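Local coordinates for stress response kinase A (Escherichia coli, PDB 1ZYL), which phosphorylates serine and threonine residues of proteins, itself included, with ATP, and probably suppresses the effects of stress linked to reactive oxygen species, at residues R61-A64 against D65-L68; A226-D229 against L230-L233; V275-L278 against A279-M282. One frame throughout, in Å; residues are numbered along the deposited sequence.

Contact 1. Residues R61-A64 against D65-L68; sequences RWTA and DQIL
Thr63 and Gln66 form a capping box at the start of helix 64-79. Thr63 N gives its hydrogen to Gln66 OE1 at 2.6 Å. The bond lies in the plane of the amide, on a lone pair of the oxygen, with an N-H...O angle of 150°. In return Gln66 N reaches Thr63 OG1 at 3.4 Å, but that bond is weak. Thr63 OG1 itself is less surely placed. Gln66 N also bonds to Thr63 O at 2.9 Å, from well above the carbonyl plane. Ile67 N gives to Thr63 O as well, at 3.0 Å and nearly in line with the C=O bond, so two amides grip one carbonyl. Gln66 CG sits beside its own backbone N (chi1 -57°) and the chain runs extended beyond it, which brings OE1 back to Thr63 N.

The tightly packed part lies around Trp62. Gln66 OE1 meets the edge of the indole at Trp62 CE3, 3.4 Å away, with the amide turned 85° to the ring. Ile67, the buried residue here, lays CG1 against Trp62 CB at 3.7 Å. On the loose side are Thr63, Asp65 and Leu68, all exposed. Asp65 has its carboxylate alongside Ala64, with OD1 4.1 Å from Ala64 CB. Leu68 N closes the next helical bond onto Ala64 O.

The contact joins the end of strand 52-57, through its loop, to helix 64-79. Arg144 makes a cation-pi contact with Trp62, and Trp62 NE1 bonds to Asp219 O. Arg61 forms salt bridges with Glu38 and Asp220, tying the loop ahead of the helix to the turn between strands 32-34 and 40-44 and to the loop after strand 213-215.

Contact 2. Residues A226-D229 against L230-L233; sequences AVQD and LWML
The short, weakly bonded helix 228-231 follows strand 223-224 in the C-terminal part of this kinase-like fold, close to the catalytic centre. Its first turn closes on Val227 O. Leu230 N gives its hydrogen to Val227 O at 2.7 Å. Trp231 N gives to Val227 O at 2.9 Å. The two donors come differently: Trp231 N lies almost in line with the C=O bond, while Leu230 N stands 59° out of the carbonyl plane. Trp231 CD1, at the rim of the indole, also sits 3.4 Å from Val227 O, near the plane of the ring.

The Trp231 CG lies between its backbone N and carbonyl carbon (chi1 76°). This folds the indole back along the helix, beside Gln228. The two side chains run side by side and point the same way, with amide and ring planes 64° apart. The amide end lies at the NE1 edge of the indole, though which way round it is turned is doubtful. Met232 sets its CG over one face of the indole, toward the rim. Met232 CE bends back to 3.9 Å from Gln228 O. Leu230 turns the other way, with CD2 3.5 Å from Asp229 O, and packs on Leu129 and Ile248 of neighbouring helices. Replacing Trp231 with an alanine would probably open a gap beside Gln228 and against Ile266 and Leu269 of helix 266-283.

The carboxylate of Asp229 finds its partners outside the turn. This buried carboxylate, probably charged, is met at OD1 by His133 NE2 of helix 119-136 and by His199 N, with a weak bond from Gly200 N to OD2. His199 and Gly200 come just ahead of Asp201, the inferred proton acceptor, which is consistent with Asp229 acting as a second-shell residue that fixes the backbone there.

Contact 3. Residues V275-L278 against A279-M282; sequences VYYL and AWLM
Tyr276, Tyr277 and Trp280 all carry CG opposite the backbone N (chi1 179° in Tyr276). In each, CG lies beside the residue's own carbonyl carbon, which brings the rings of Tyr276 and Trp280 together on one side of helix 266-283. The Tyr276 ring meets Trp280 obliquely, one helical turn on. Tyr276 CE2 comes to 4.1 Å from Trp280 CD1. Tyr277 lies nearly parallel to the six-membered ring of Trp280, with planes at 23°. The two are slid far apart, with centroids 5.9 Å from each other, so they barely overlap. Leu281 comes over one face of Tyr277 instead. Leu281 CG stands 4.2 Å from the centroid of the Tyr277 ring, a CH-pi contact set toward the rim.

Backbone bonds hold this spacing. Trp280 N gives to Tyr276 O at 2.9 Å, and Leu281 N to Tyr277 O at 3.2 Å. Leu278 points elsewhere, into side chains of helices 149-161 and 300-316, including Phe160 and Phe310. Phe294 covers Tyr277 and Leu281, and Phe290 meets the Trp280 ring edge-to-face.

The chemistry is therefore mostly apolar: aromatic and aliphatic surfaces set three and four residues apart along the helix. The polar end of Trp280 is the exception. Its NE1 bonds to Glu38 OE1, which also takes a salt bridge from Arg61. One carboxylate oxygen serves both an indole N-H and a guanidinium group, and its probable charge is partly offset by the arginine.

The three contacts come in series along the chain, each a local contact at or within a helix. Contact 1 opens helix 64-79, after strand 52-57 of the five-stranded antiparallel sheet. Contact 2 forms helix 228-231, and contact 3 lies near the end of helix 266-283. Their centres are 20 to 24 Å apart. Contacts 1 and 3 approach most closely, with nearest atoms about 5 Å apart, and Glu38 bonds to both Arg61 and Trp280. Contacts 2 and 3 are joined by helix 266-283, whose earlier part packs on Trp231 and Met232. Each has a side chain within about 8 Å of that of Asp201, so all three lie near the inferred catalytic site.

Contact 1. Residues R61-A64 against D65-L68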
ATOM      1  N   ARG A  61       3.153 -12.640   7.085  1.00 29.63           N
ATOM      2  CA  ARG A  61       3.436 -11.354   6.466  1.00 27.82           C
ATOM      3  C   ARG A  61       4.211 -10.447   7.412  1.00 27.67           C
ATOM      4  O   ARG A  61       5.394 -10.199   7.202  1.00 27.90           O
ATOM      5  CB  ARG A  61       2.135 -10.679   6.034  1.00 25.25           C
ATOM      6  CG  ARG A  61       2.302  -9.305   5.423  1.00 23.77           C
ATOM      7  CD  ARG A  61       1.087  -8.984   4.601  1.00 25.63           C
ATOM      8  NE  ARG A  61       0.780  -7.558   4.529  1.00 27.53           N
ATOM      9  CZ  ARG A  61       1.481  -6.663   3.841  1.00 26.31           C
ATOM     10  NH1 ARG A  61       2.553  -7.032   3.154  1.00 28.66           N
ATOM     11  NH2 ARG A  61       1.090  -5.398   3.821  1.00 23.44           N
ATOM     12  N   TRP A  62       3.540  -9.968   8.456  1.00 26.99           N
ATOM     13  CA  TRP A  62       4.146  -9.078   9.444  1.00 24.69           C
ATOM     14  C   TRP A  62       4.355  -9.768  10.793  1.00 24.97           C
ATOM     15  O   TRP A  62       3.610 -10.679  11.164  1.00 24.94           O
ATOM     16  CB  TRP A  62       3.243  -7.855   9.669  1.00 24.17           C
ATOM     17  CG  TRP A  62       3.106  -6.896   8.506  1.00 23.60           C
ATOM     18  CD1 TRP A  62       1.992  -6.187   8.170  1.00 22.81           C
ATOM     19  CD2 TRP A  62       4.124  -6.502   7.573  1.00 23.66           C
ATOM     20  NE1 TRP A  62       2.247  -5.376   7.091  1.00 22.72           N
ATOM     21  CE2 TRP A  62       3.547  -5.550   6.703  1.00 23.46           C
ATOM     22  CE3 TRP A  62       5.468  -6.859   7.387  1.00 23.51           C
ATOM     23  CZ2 TRP A  62       4.267  -4.950   5.658  1.00 24.10           C
ATOM     24  CZ3 TRP A  62       6.184  -6.259   6.345  1.00 22.88           C
ATOM     25  CH2 TRP A  62       5.581  -5.318   5.496  1.00 22.31           C
ATOM     26  N   THR A  63       5.367  -9.335  11.535  1.00 24.94           N
ATOM     27  CA  THR A  63       5.603  -9.902  12.855  1.00 25.06           C
ATOM     28  C   THR A  63       4.883  -8.987  13.819  1.00 26.58           C
ATOM     29  O   THR A  63       4.450  -7.903  13.440  1.00 27.84           O
ATOM     30  CB  THR A  63       7.097  -9.922  13.240  1.00 24.24           C
ATOM     31  OG1 THR A  63       7.644  -8.603  13.124  1.00 24.27           O
ATOM     32  CG2 THR A  63       7.868 -10.877  12.348  1.00 24.39           C
ATOM     33  N   ALA A  64       4.747  -9.421  15.064  1.00 28.33           N
ATOM     34  CA  ALA A  64       4.080  -8.610  16.067  1.00 28.72           C
ATOM     35  C   ALA A  64       4.828  -7.275  16.183  1.00 29.55           C
ATOM     36  O   ALA A  64       4.229  -6.193  16.127  1.00 28.95           O
ATOM     37  CB  ALA A  64       4.065  -9.349  17.406  1.00 26.01           C
ATOM     38  N   ASP A  65       6.145  -7.359  16.320  1.00 30.43           N
ATOM     39  CA  ASP A  65       6.975  -6.169  16.429  1.00 32.19           C
ATOM     40  C   ASP A  65       6.720  -5.194  15.285  1.00 32.09           C
ATOM     41  O   ASP A  65       6.950  -3.997  15.426  1.00 35.19           O
ATOM     42  CB  ASP A  65       8.451  -6.561  16.435  1.00 33.09           C
ATOM     43  CG  ASP A  65       8.815  -7.409  17.626  1.00 35.44           C
ATOM     44  OD1 ASP A  65       7.900  -8.031  18.208  1.00 38.25           O
ATOM     45  OD2 ASP A  65      10.014  -7.464  17.974  1.00 36.10           O
ATOM     46  N   GLN A  66       6.247  -5.703  14.153  1.00 30.09           N
ATOM     47  CA  GLN A  66       5.982  -4.860  12.992  1.00 28.32           C
ATOM     48  C   GLN A  66       4.575  -4.250  13.021  1.00 27.82           C
ATOM     49  O   GLN A  66       4.379  -3.089  12.654  1.00 25.85           O
ATOM     50  CB  GLN A  66       6.178  -5.676  11.715  1.00 27.56           C
ATOM     51  CG  GLN A  66       7.558  -6.285  11.603  1.00 26.56           C
ATOM     52  CD  GLN A  66       7.768  -7.056  10.310  1.00 27.19           C
ATOM     53  OE1 GLN A  66       7.149  -8.096  10.074  1.00 26.74           O
ATOM     54  NE2 GLN A  66       8.646  -6.540   9.462  1.00 26.43           N
ATOM     55  N   ILE A  67       3.598  -5.038  13.457  1.00 27.40           N
ATOM     56  CA  ILE A  67       2.226  -4.565  13.536  1.00 26.51           C
ATOM     57  C   ILE A  67       2.140  -3.554  14.669  1.00 26.54           C
ATOM     58  O   ILE A  67       1.323  -2.637  14.636  1.00 27.28           O
ATOM     59  CB  ILE A  67       1.247  -5.747  13.779  1.00 25.96           C
ATOM     60  CG1 ILE A  67       1.396  -6.760  12.639  1.00 25.85           C
ATOM     61  CG2 ILE A  67      -0.198  -5.253  13.840  1.00 22.76           C
ATOM     62  CD1 ILE A  67       0.588  -8.028  12.817  1.00 27.30           C
ATOM     63  N   LEU A  68       2.997  -3.712  15.670  1.00 26.32           N
ATOM     64  CA  LEU A  68       2.997  -2.784  16.794  1.00 27.10           C
ATOM     65  C   LEU A  68       3.458  -1.417  16.326  1.00 27.34           C
ATOM     66  O   LEU A  68       2.956  -0.396  16.794  1.00 27.48           O
ATOM     67  CB  LEU A  68       3.914  -3.282  17.921  1.00 26.05           C
ATOM     68  CG  LEU A  68       3.399  -4.446  18.776  1.00 25.07           C
ATOM     69  CD1 LEU A  68       4.499  -4.926  19.715  1.00 24.22           C
ATOM     70  CD2 LEU A  68       2.166  -4.011  19.550  1.00 21.26           C
TER

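Contact 2. Residues A226-D229 against L230-L233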
ATOM      1  N   ALA A 226       8.739  10.799   0.912  1.00 22.52           N
ATOM      2  CA  ALA A 226       7.439  11.454   0.952  1.00 20.75           C
ATOM      3  C   ALA A 226       6.666  11.281  -0.350  1.00 21.09           C
ATOM      4  O   ALA A 226       5.463  11.012  -0.320  1.00 22.84           O
ATOM      5  CB  ALA A 226       7.611  12.925   1.281  1.00 19.93           C
ATOM      6  N   VAL A 227       7.344  11.422  -1.488  1.00 19.56           N
ATOM      7  CA  VAL A 227       6.683  11.265  -2.784  1.00 20.03           C
ATOM      8  C   VAL A 227       5.821  10.018  -2.910  1.00 19.88           C
ATOM      9  O   VAL A 227       4.821  10.032  -3.634  1.00 19.61           O
ATOM     10  CB  VAL A 227       7.672  11.222  -3.952  1.00 19.23           C
ATOM     11  CG1 VAL A 227       7.691  12.550  -4.648  1.00 21.56           C
ATOM     12  CG2 VAL A 227       9.046  10.855  -3.464  1.00 21.46           C
ATOM     13  N   GLN A 228       6.212   8.949  -2.215  1.00 19.58           N
ATOM     14  CA  GLN A 228       5.484   7.682  -2.262  1.00 19.84           C
ATOM     15  C   GLN A 228       3.995   7.848  -2.021  1.00 21.85           C
ATOM     16  O   GLN A 228       3.188   7.190  -2.666  1.00 23.73           O
ATOM     17  CB  GLN A 228       6.031   6.709  -1.222  1.00 17.06           C
ATOM     18  CG  GLN A 228       6.428   5.360  -1.776  1.00 15.82           C
ATOM     19  CD  GLN A 228       5.345   4.713  -2.611  1.00 15.92           C
ATOM     20  OE1 GLN A 228       4.366   4.177  -2.089  1.00 12.91           O
ATOM     21  NE2 GLN A 228       5.519   4.760  -3.925  1.00 15.33           N
ATOM     22  N   ASP A 229       3.636   8.723  -1.082  1.00 22.66           N
ATOM     23  CA  ASP A 229       2.237   8.958  -0.740  1.00 22.07           C
ATOM     24  C   ASP A 229       1.623  10.063  -1.588  1.00 21.76           C
ATOM     25  O   ASP A 229       0.494  10.491  -1.333  1.00 20.95           O
ATOM     26  CB  ASP A 229       2.111   9.335   0.742  1.00 24.85           C
ATOM     27  CG  ASP A 229       2.471   8.194   1.675  1.00 26.47           C
ATOM     28  OD1 ASP A 229       2.771   8.470   2.854  1.00 25.06           O
ATOM     29  OD2 ASP A 229       2.443   7.022   1.237  1.00 30.80           O
ATOM     30  N   LEU A 230       2.358  10.527  -2.598  1.00 21.24           N
ATOM     31  CA  LEU A 230       1.849  11.585  -3.456  1.00 19.91           C
ATOM     32  C   LEU A 230       1.720  11.239  -4.931  1.00 20.00           C
ATOM     33  O   LEU A 230       0.753  11.636  -5.580  1.00 19.43           O
ATOM     34  CB  LEU A 230       2.716  12.832  -3.325  1.00 21.16           C
ATOM     35  CG  LEU A 230       2.736  13.567  -1.985  1.00 22.27           C
ATOM     36  CD1 LEU A 230       3.579  14.829  -2.143  1.00 23.01           C
ATOM     37  CD2 LEU A 230       1.322  13.924  -1.546  1.00 21.27           C
ATOM     38  N   TRP A 231       2.668  10.491  -5.480  1.00 19.86           N
ATOM     39  CA  TRP A 231       2.572  10.217  -6.903  1.00 20.58           C
ATOM     40  C   TRP A 231       1.334   9.453  -7.359  1.00 20.16           C
ATOM     41  O   TRP A 231       0.791   9.755  -8.418  1.00 21.57           O
ATOM     42  CB  TRP A 231       3.844   9.530  -7.432  1.00 21.45           C
ATOM     43  CG  TRP A 231       3.990   8.085  -7.093  1.00 22.87           C
ATOM     44  CD1 TRP A 231       4.588   7.557  -5.986  1.00 24.71           C
ATOM     45  CD2 TRP A 231       3.531   6.974  -7.873  1.00 22.36           C
ATOM     46  NE1 TRP A 231       4.533   6.185  -6.028  1.00 25.27           N
ATOM     47  CE2 TRP A 231       3.890   5.801  -7.176  1.00 24.01           C
ATOM     48  CE3 TRP A 231       2.850   6.857  -9.093  1.00 22.46           C
ATOM     49  CZ2 TRP A 231       3.591   4.519  -7.660  1.00 23.54           C
ATOM     50  CZ3 TRP A 231       2.551   5.587  -9.576  1.00 20.12           C
ATOM     51  CH2 TRP A 231       2.924   4.435  -8.857  1.00 23.25           C
ATOM     52  N   MET A 232       0.860   8.490  -6.579  1.00 19.37           N
ATOM     53  CA  MET A 232      -0.309   7.721  -7.015  1.00 19.08           C
ATOM     54  C   MET A 232      -1.616   8.491  -7.020  1.00 20.88           C
ATOM     55  O   MET A 232      -2.650   7.948  -7.395  1.00 22.99           O
ATOM     56  CB  MET A 232      -0.476   6.442  -6.181  1.00 16.38           C
ATOM     57  CG  MET A 232       0.524   5.344  -6.543  1.00 12.76           C
ATOM     58  SD  MET A 232       0.308   3.814  -5.630  1.00  3.86           S
ATOM     59  CE  MET A 232       1.024   4.271  -4.084  1.00  5.37           C
ATOM     60  N   LEU A 233      -1.574   9.756  -6.618  1.00 21.97           N
ATOM     61  CA  LEU A 233      -2.784  10.569  -6.587  1.00 21.65           C
ATOM     62  C   LEU A 233      -3.084  11.209  -7.939  1.00 23.50           C
ATOM     63  O   LEU A 233      -4.239  11.312  -8.334  1.00 26.91           O
ATOM     64  CB  LEU A 233      -2.671  11.665  -5.513  1.00 17.61           C
ATOM     65  CG  LEU A 233      -2.675  11.268  -4.025  1.00 16.64           C
ATOM     66  CD1 LEU A 233      -2.444  12.490  -3.161  1.00 15.92           C
ATOM     67  CD2 LEU A 233      -3.995  10.627  -3.649  1.00 14.61           C
TER

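Contact 3. Residues V275-L278 against A279-M282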
ATOM      1  N   VAL A 275       6.811  -4.265 -10.524  1.00 19.67           N
ATOM      2  CA  VAL A 275       7.458  -5.551 -10.375  1.00 20.81           C
ATOM      3  C   VAL A 275       7.142  -6.240  -9.050  1.00 22.21           C
ATOM      4  O   VAL A 275       7.040  -7.462  -9.000  1.00 23.48           O
ATOM      5  CB  VAL A 275       8.975  -5.417 -10.572  1.00 20.08           C
ATOM      6  CG1 VAL A 275       9.475  -4.228  -9.808  1.00 24.69           C
ATOM      7  CG2 VAL A 275       9.680  -6.677 -10.117  1.00 17.79           C
ATOM      8  N   TYR A 276       6.968  -5.479  -7.977  1.00 22.36           N
ATOM      9  CA  TYR A 276       6.660  -6.108  -6.702  1.00 23.26           C
ATOM     10  C   TYR A 276       5.273  -6.742  -6.730  1.00 24.19           C
ATOM     11  O   TYR A 276       5.075  -7.852  -6.227  1.00 25.07           O
ATOM     12  CB  TYR A 276       6.732  -5.099  -5.545  1.00 23.29           C
ATOM     13  CG  TYR A 276       6.384  -5.712  -4.196  1.00 21.67           C
ATOM     14  CD1 TYR A 276       7.250  -6.614  -3.569  1.00 23.43           C
ATOM     15  CD2 TYR A 276       5.164  -5.440  -3.580  1.00 21.71           C
ATOM     16  CE1 TYR A 276       6.903  -7.236  -2.363  1.00 25.69           C
ATOM     17  CE2 TYR A 276       4.806  -6.051  -2.378  1.00 25.68           C
ATOM     18  CZ  TYR A 276       5.677  -6.949  -1.774  1.00 27.82           C
ATOM     19  OH  TYR A 276       5.316  -7.559  -0.587  1.00 29.76           O
ATOM     20  N   TYR A 277       4.318  -6.031  -7.318  1.00 23.59           N
ATOM     21  CA  TYR A 277       2.937  -6.503  -7.404  1.00 23.17           C
ATOM     22  C   TYR A 277       2.787  -7.883  -8.052  1.00 21.80           C
ATOM     23  O   TYR A 277       1.830  -8.613  -7.778  1.00 18.83           O
ATOM     24  CB  TYR A 277       2.097  -5.464  -8.152  1.00 22.77           C
ATOM     25  CG  TYR A 277       0.695  -5.900  -8.472  1.00 23.70           C
ATOM     26  CD1 TYR A 277       0.416  -6.590  -9.643  1.00 25.13           C
ATOM     27  CD2 TYR A 277      -0.361  -5.611  -7.610  1.00 27.92           C
ATOM     28  CE1 TYR A 277      -0.884  -6.985  -9.962  1.00 27.33           C
ATOM     29  CE2 TYR A 277      -1.677  -6.003  -7.916  1.00 29.66           C
ATOM     30  CZ  TYR A 277      -1.926  -6.689  -9.098  1.00 28.70           C
ATOM     31  OH  TYR A 277      -3.207  -7.073  -9.427  1.00 28.08           O
ATOM     32  N   LEU A 278       3.731  -8.241  -8.909  1.00 21.69           N
ATOM     33  CA  LEU A 278       3.662  -9.531  -9.565  1.00 22.04           C
ATOM     34  C   LEU A 278       4.051 -10.616  -8.583  1.00 22.67           C
ATOM     35  O   LEU A 278       3.456 -11.687  -8.578  1.00 24.02           O
ATOM     36  CB  LEU A 278       4.575  -9.565 -10.795  1.00 22.93           C
ATOM     37  CG  LEU A 278       3.903  -9.417 -12.165  1.00 22.79           C
ATOM     38  CD1 LEU A 278       3.142  -8.117 -12.254  1.00 23.64           C
ATOM     39  CD2 LEU A 278       4.955  -9.481 -13.242  1.00 22.30           C
ATOM     40  N   ALA A 279       5.049 -10.344  -7.748  1.00 21.73           N
ATOM     41  CA  ALA A 279       5.482 -11.324  -6.756  1.00 20.71           C
ATOM     42  C   ALA A 279       4.413 -11.418  -5.666  1.00 20.67           C
ATOM     43  O   ALA A 279       4.112 -12.495  -5.145  1.00 20.82           O
ATOM     44  CB  ALA A 279       6.823 -10.911  -6.154  1.00 18.54           C
ATOM     45  N   TRP A 280       3.840 -10.268  -5.339  1.00 20.08           N
ATOM     46  CA  TRP A 280       2.806 -10.181  -4.322  1.00 19.23           C
ATOM     47  C   TRP A 280       1.682 -11.146  -4.662  1.00 17.47           C
ATOM     48  O   TRP A 280       1.293 -11.950  -3.829  1.00 17.44           O
ATOM     49  CB  TRP A 280       2.274  -8.748  -4.252  1.00 19.55           C
ATOM     50  CG  TRP A 280       1.235  -8.532  -3.224  1.00 16.67           C
ATOM     51  CD1 TRP A 280       1.428  -8.331  -1.894  1.00 18.27           C
ATOM     52  CD2 TRP A 280      -0.174  -8.464  -3.443  1.00 16.03           C
ATOM     53  NE1 TRP A 280       0.222  -8.133  -1.261  1.00 17.18           N
ATOM     54  CE2 TRP A 280      -0.780  -8.211  -2.191  1.00 17.51           C
ATOM     55  CE3 TRP A 280      -0.987  -8.590  -4.574  1.00 15.08           C
ATOM     56  CZ2 TRP A 280      -2.171  -8.078  -2.040  1.00 17.33           C
ATOM     57  CZ3 TRP A 280      -2.372  -8.457  -4.424  1.00 14.97           C
ATOM     58  CH2 TRP A 280      -2.946  -8.202  -3.165  1.00 13.17           C
ATOM     59  N   LEU A 281       1.162 -11.059  -5.884  1.00 17.27           N
ATOM     60  CA  LEU A 281       0.089 -11.951  -6.332  1.00 16.82           C
ATOM     61  C   LEU A 281       0.573 -13.382  -6.311  1.00 16.97           C
ATOM     62  O   LEU A 281      -0.060 -14.251  -5.730  1.00 19.81           O
ATOM     63  CB  LEU A 281      -0.346 -11.616  -7.751  1.00 14.90           C
ATOM     64  CG  LEU A 281      -1.198 -10.371  -7.957  1.00 15.33           C
ATOM     65  CD1 LEU A 281      -1.202 -10.027  -9.427  1.00 14.87           C
ATOM     66  CD2 LEU A 281      -2.606 -10.612  -7.444  1.00 12.57           C
ATOM     67  N   MET A 282       1.705 -13.622  -6.956  1.00 16.59           N
ATOM     68  CA  MET A 282       2.278 -14.954  -7.004  1.00 16.75           C
ATOM     69  C   MET A 282       2.395 -15.576  -5.610  1.00 16.99           C
ATOM     70  O   MET A 282       1.890 -16.667  -5.384  1.00 16.00           O
ATOM     71  CB  MET A 282       3.654 -14.907  -7.683  1.00 16.57           C
ATOM     72  CG  MET A 282       3.617 -14.366  -9.115  1.00 15.30           C
ATOM     73  SD  MET A 282       5.199 -14.363 -10.000  1.00  9.70           S
ATOM     74  CE  MET A 282       5.163 -15.976 -10.665  1.00 11.55           C
TER